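Local coordinates for protein endosialidase (Enterobacteria phage phi92, PDB 4HIZ) that probably cleaves alpha2,8- and alpha2,9-linked sialic acid polymers as a trimeric phage endosialidase, at residues 619-631 / 637-649. Sequence-based numbering, arbitrary orientation.
Sequences PYTTDGSLLQLYG and PNRAILYAPGGAY. With EDO (1,2-ethanediol), chain Q.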
loop_
_atom_site.group_PDB
_atom_site.type_symbol
_atom_site.label_atom_id
_atom_site.label_comp_id
_atom_site.label_asym_id
_atom_site.label_seq_id
_atom_site.Cartn_x
_atom_site.Cartn_y
_atom_site.Cartn_z
ATOM N N PRO A 619 7.144 -33.400 14.490
ATOM C CA PRO A 619 6.389 -34.634 14.266
ATOM C C PRO A 619 7.135 -35.918 14.631
ATOM O O PRO A 619 7.218 -36.861 13.845
ATOM C CB PRO A 619 6.072 -34.581 12.757
ATOM C CG PRO A 619 7.209 -33.793 12.163
ATOM C CD PRO A 619 7.548 -32.756 13.225
ATOM N N TYR A 620 7.610 -35.977 15.857
ATOM C CA TYR A 620 8.384 -37.135 16.332
ATOM C C TYR A 620 7.863 -37.508 17.694
ATOM O O TYR A 620 7.533 -36.626 18.465
ATOM C CB TYR A 620 9.870 -36.777 16.469
ATOM C CG TYR A 620 10.460 -36.322 15.175
ATOM C CD1 TYR A 620 10.739 -37.237 14.156
ATOM C CD2 TYR A 620 10.725 -34.984 14.949
ATOM C CE1 TYR A 620 11.263 -36.824 12.955
ATOM C CE2 TYR A 620 11.249 -34.555 13.730
ATOM C CZ TYR A 620 11.512 -35.482 12.746
ATOM O OH TYR A 620 12.032 -35.068 11.543
ATOM N N THR A 621 7.786 -38.802 17.998
ATOM C CA THR A 621 7.223 -39.210 19.282
ATOM C C THR A 621 8.108 -38.800 20.458
ATOM O O THR A 621 7.664 -38.800 21.604
ATOM C CB THR A 621 6.977 -40.723 19.342
ATOM O OG1 THR A 621 8.211 -41.396 19.117
ATOM C CG2 THR A 621 6.006 -41.136 18.249
ATOM N N THR A 622 9.357 -38.458 20.187
ATOM C CA THR A 622 10.217 -37.943 21.250
ATOM C C THR A 622 9.808 -36.518 21.676
ATOM O O THR A 622 10.227 -36.028 22.736
ATOM C CB THR A 622 11.667 -37.932 20.817
ATOM O OG1 THR A 622 11.735 -37.319 19.536
ATOM C CG2 THR A 622 12.189 -39.376 20.714
ATOM N N ASP A 623 8.959 -35.868 20.888
ATOM C CA ASP A 623 8.544 -34.498 21.196
ATOM C C ASP A 623 7.091 -34.392 21.618
ATOM O O ASP A 623 6.674 -33.342 22.107
ATOM C CB ASP A 623 8.724 -33.598 19.980
ATOM C CG ASP A 623 9.437 -32.327 20.302
ATOM O OD1 ASP A 623 9.754 -32.096 21.496
ATOM O OD2 ASP A 623 9.664 -31.544 19.348
ATOM N N GLY A 624 6.312 -35.451 21.406
ATOM C CA GLY A 624 4.895 -35.389 21.753
ATOM C C GLY A 624 4.121 -36.557 21.165
ATOM O O GLY A 624 4.602 -37.286 20.293
ATOM N N SER A 625 2.916 -36.767 21.666
ATOM C CA SER A 625 1.997 -37.704 21.015
ATOM C C SER A 625 1.645 -37.203 19.616
ATOM O O SER A 625 1.672 -35.994 19.356
ATOM C CB SER A 625 0.728 -37.877 21.867
ATOM O OG SER A 625 0.078 -36.638 22.058
ATOM N N LEU A 626 1.315 -38.141 18.729
ATOM C CA LEU A 626 1.018 -37.841 17.316
ATOM C C LEU A 626 -0.206 -38.639 16.891
ATOM O O LEU A 626 -0.354 -39.797 17.300
ATOM C CB LEU A 626 2.137 -38.349 16.372
ATOM C CG LEU A 626 3.569 -37.928 16.686
ATOM C CD1 LEU A 626 4.542 -38.701 15.778
ATOM C CD2 LEU A 626 3.747 -36.424 16.491
ATOM N N LEU A 627 -1.047 -38.046 16.038
ATOM C CA LEU A 627 -2.007 -38.853 15.279
ATOM C C LEU A 627 -1.647 -38.692 13.803
ATOM O O LEU A 627 -1.570 -37.569 13.289
ATOM C CB LEU A 627 -3.441 -38.360 15.535
ATOM C CG LEU A 627 -4.490 -39.020 14.597
ATOM C CD1 LEU A 627 -4.553 -40.529 14.841
ATOM C CD2 LEU A 627 -5.897 -38.351 14.808
ATOM N N GLN A 628 -1.383 -39.808 13.126
ATOM C CA GLN A 628 -1.061 -39.744 11.700
ATOM C C GLN A 628 -2.225 -40.346 10.913
ATOM O O GLN A 628 -2.668 -41.486 11.173
ATOM C CB GLN A 628 0.253 -40.500 11.374
ATOM C CG GLN A 628 1.468 -39.871 12.123
ATOM C CD GLN A 628 2.777 -40.117 11.407
ATOM O OE1 GLN A 628 2.812 -40.282 10.197
ATOM N NE2 GLN A 628 3.870 -40.099 12.161
ATOM N N LEU A 629 -2.719 -39.578 9.955
ATOM C CA LEU A 629 -3.806 -40.044 9.094
ATOM C C LEU A 629 -3.195 -40.183 7.703
ATOM O O LEU A 629 -2.768 -39.175 7.122
ATOM C CB LEU A 629 -4.922 -38.984 9.072
ATOM C CG LEU A 629 -5.581 -38.756 10.437
ATOM C CD1 LEU A 629 -6.576 -37.534 10.430
ATOM C CD2 LEU A 629 -6.234 -40.038 10.948
ATOM N N TYR A 630 -3.104 -41.411 7.180
ATOM C CA TYR A 630 -2.490 -41.608 5.863
ATOM C C TYR A 630 -3.497 -41.389 4.732
ATOM O O TYR A 630 -4.668 -41.723 4.874
ATOM C CB TYR A 630 -1.930 -43.038 5.732
ATOM C CG TYR A 630 -0.731 -43.402 6.590
ATOM C CD1 TYR A 630 -0.195 -42.540 7.532
ATOM C CD2 TYR A 630 -0.137 -44.643 6.436
ATOM C CE1 TYR A 630 0.949 -42.914 8.306
ATOM C CE2 TYR A 630 0.954 -45.039 7.185
ATOM C CZ TYR A 630 1.508 -44.174 8.120
ATOM O OH TYR A 630 2.611 -44.593 8.862
ATOM N N GLY A 631 -3.039 -40.808 3.631
ATOM C CA GLY A 631 -3.871 -40.600 2.454
ATOM C C GLY A 631 -3.946 -41.851 1.588
ATOM O O GLY A 631 -3.224 -42.844 1.790
ATOM N N PRO A 637 -2.013 -47.267 2.045
ATOM C CA PRO A 637 -3.102 -46.290 1.950
ATOM C C PRO A 637 -4.069 -46.331 3.139
ATOM O O PRO A 637 -4.414 -47.412 3.651
ATOM C CB PRO A 637 -3.871 -46.722 0.677
ATOM C CG PRO A 637 -2.945 -47.569 -0.060
ATOM C CD PRO A 637 -1.973 -48.182 0.891
ATOM N N ASN A 638 -4.496 -45.151 3.564
ATOM C CA ASN A 638 -5.738 -45.036 4.331
ATOM C C ASN A 638 -5.668 -45.620 5.739
ATOM O O ASN A 638 -6.710 -45.855 6.351
ATOM C CB ASN A 638 -6.891 -45.681 3.549
ATOM C CG ASN A 638 -7.088 -45.034 2.207
ATOM O OD1 ASN A 638 -6.735 -43.862 2.038
ATOM N ND2 ASN A 638 -7.642 -45.776 1.234
ATOM N N ARG A 639 -4.453 -45.824 6.259
ATOM C CA ARG A 639 -4.261 -46.184 7.678
ATOM C C ARG A 639 -4.384 -44.961 8.583
ATOM O O ARG A 639 -4.141 -43.836 8.169
ATOM C CB ARG A 639 -2.855 -46.716 7.940
ATOM C CG ARG A 639 -2.506 -48.009 7.245
ATOM C CD ARG A 639 -1.135 -48.468 7.736
ATOM N NE ARG A 639 -0.897 -49.851 7.379
ATOM C CZ ARG A 639 0.263 -50.462 7.560
ATOM N NH1 ARG A 639 1.290 -49.795 8.088
ATOM N NH2 ARG A 639 0.404 -51.727 7.198
ATOM N N ALA A 640 -4.735 -45.200 9.830
ATOM C CA ALA A 640 -4.577 -44.161 10.850
ATOM C C ALA A 640 -3.763 -44.773 11.972
ATOM O O ALA A 640 -4.002 -45.925 12.353
ATOM C CB ALA A 640 -5.941 -43.746 11.383
ATOM N N ILE A 641 -2.772 -44.031 12.492
ATOM C CA ILE A 641 -1.971 -44.557 13.572
ATOM C C ILE A 641 -1.844 -43.516 14.670
ATOM O O ILE A 641 -1.471 -42.359 14.408
ATOM C CB ILE A 641 -0.536 -44.914 13.090
ATOM C CG1 ILE A 641 -0.600 -45.810 11.855
ATOM C CG2 ILE A 641 0.268 -45.596 14.209
ATOM C CD1 ILE A 641 0.762 -45.980 11.187
ATOM N N LEU A 642 -2.155 -43.937 15.897
ATOM C CA LEU A 642 -2.050 -43.063 17.065
ATOM C C LEU A 642 -0.762 -43.422 17.821
ATOM O O LEU A 642 -0.537 -44.590 18.133
ATOM C CB LEU A 642 -3.295 -43.247 17.966
ATOM C CG LEU A 642 -3.270 -42.444 19.285
ATOM C CD1 LEU A 642 -3.306 -40.945 19.031
ATOM C CD2 LEU A 642 -4.500 -42.844 20.081
ATOM N N TYR A 643 0.078 -42.414 18.079
ATOM C CA TYR A 643 1.338 -42.590 18.815
ATOM C C TYR A 643 1.204 -41.857 20.142
ATOM O O TYR A 643 1.039 -40.639 20.162
ATOM C CB TYR A 643 2.493 -41.943 18.044
ATOM C CG TYR A 643 2.715 -42.527 16.661
ATOM C CD1 TYR A 643 1.920 -42.145 15.578
ATOM C CD2 TYR A 643 3.722 -43.446 16.435
ATOM C CE1 TYR A 643 2.126 -42.686 14.306
ATOM C CE2 TYR A 643 3.926 -44.005 15.155
ATOM C CZ TYR A 643 3.153 -43.600 14.111
ATOM O OH TYR A 643 3.357 -44.155 12.853
ATOM N N ALA A 644 1.219 -42.579 21.249
ATOM C CA ALA A 644 0.997 -41.919 22.544
ATOM C C ALA A 644 1.895 -42.580 23.587
ATOM O O ALA A 644 1.426 -43.425 24.329
ATOM C CB ALA A 644 -0.510 -42.018 22.957
ATOM N N PRO A 645 3.199 -42.216 23.616
ATOM C CA PRO A 645 4.125 -42.858 24.549
ATOM C C PRO A 645 3.641 -42.777 26.000
ATOM O O PRO A 645 3.963 -43.678 26.774
ATOM C CB PRO A 645 5.408 -42.034 24.383
ATOM C CG PRO A 645 5.370 -41.593 22.907
ATOM C CD PRO A 645 3.878 -41.294 22.684
ATOM N N GLY A 646 2.911 -41.724 26.365
ATOM C CA GLY A 646 2.393 -41.598 27.729
ATOM C C GLY A 646 1.102 -42.360 27.992
ATOM O O GLY A 646 0.520 -42.246 29.092
ATOM N N GLY A 647 0.650 -43.126 27.000
ATOM C CA GLY A 647 -0.616 -43.852 27.105
ATOM C C GLY A 647 -1.713 -43.176 26.304
ATOM O O GLY A 647 -1.787 -41.942 26.240
ATOM N N ALA A 648 -2.530 -43.996 25.633
ATOM C CA ALA A 648 -3.655 -43.485 24.880
ATOM C C ALA A 648 -4.930 -43.774 25.673
ATOM O O ALA A 648 -5.148 -44.916 26.108
ATOM C CB ALA A 648 -3.724 -44.164 23.515
ATOM N N TYR A 649 -5.767 -42.762 25.874
ATOM C CA TYR A 649 -6.952 -42.970 26.703
ATOM C C TYR A 649 -8.216 -42.547 26.007
ATOM O O TYR A 649 -8.221 -41.585 25.251
ATOM C CB TYR A 649 -6.885 -42.126 28.000
ATOM C CG TYR A 649 -5.805 -42.529 28.958
ATOM C CD1 TYR A 649 -4.512 -41.986 28.853
ATOM C CD2 TYR A 649 -6.046 -43.475 29.944
ATOM C CE1 TYR A 649 -3.502 -42.373 29.723
ATOM C CE2 TYR A 649 -5.031 -43.876 30.835
ATOM C CZ TYR A 649 -3.770 -43.320 30.714
ATOM O OH TYR A 649 -2.760 -43.710 31.560
HETATM C C1 EDO Q . 7.774 -37.017 9.885
HETATM O O1 EDO Q . 7.649 -37.616 11.182
HETATM C C2 EDO Q . 9.249 -36.826 9.552
HETATM O O2 EDO Q . 9.911 -38.093 9.618
HETATM O O HOH W 1 2.908 -47.322 8.928
#
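Leu626 and Gln628 pair with Tyr643 and Ile641 in an antiparallel beta hairpin of the trimeric C-terminal stalk, where strand 626-630 is hydrogen-bonded on its other edge to strand 610-614 and strand 640-643 continues the sheet as a parallel ladder into the second subunit. The backbone ladder is regular: Gln628 N reaches Ile641 O at 2.9 Å in an almost straight bond (178° at the hydrogen), and Tyr630 N meets Arg639 O. Packing is tightest on the face of Gln628, Ile641 and Tyr643. The Gln628 chain slants past the Tyr643 ring, its CG 3.6 Å from CE1 and its amide plane turned 35° from the ring, while Arg610 NE hydrogen-bonds to OE1. Thr621 CG2 lies 3.7 Å from Tyr643 CD2, bringing the loop before the first strand onto the same ring. Buried Tyr630 places its OH 3.3 Å from Ile641 CD1. With CG beside the backbone N (chi1 -64°) and the rest of its chain stretched out, Arg639 runs alongside the Tyr630 side chain, its CB 3.7 Å from CD2. The leucine face is sparser between the two strands: Leu629 CD2 lies 3.7 Å from Ala640 CB, and Leu627, beside Leu642, also meets Leu627 of the third subunit. The margins are looser. Exposed Pro645 merely brushes Thr621, and at the turn end Asn638 N bonds to Gly631 O from well above the carbonyl plane. One water links two side-chain ends, 2.7 Å from Tyr630 OH and more weakly bound by Arg639 NH1.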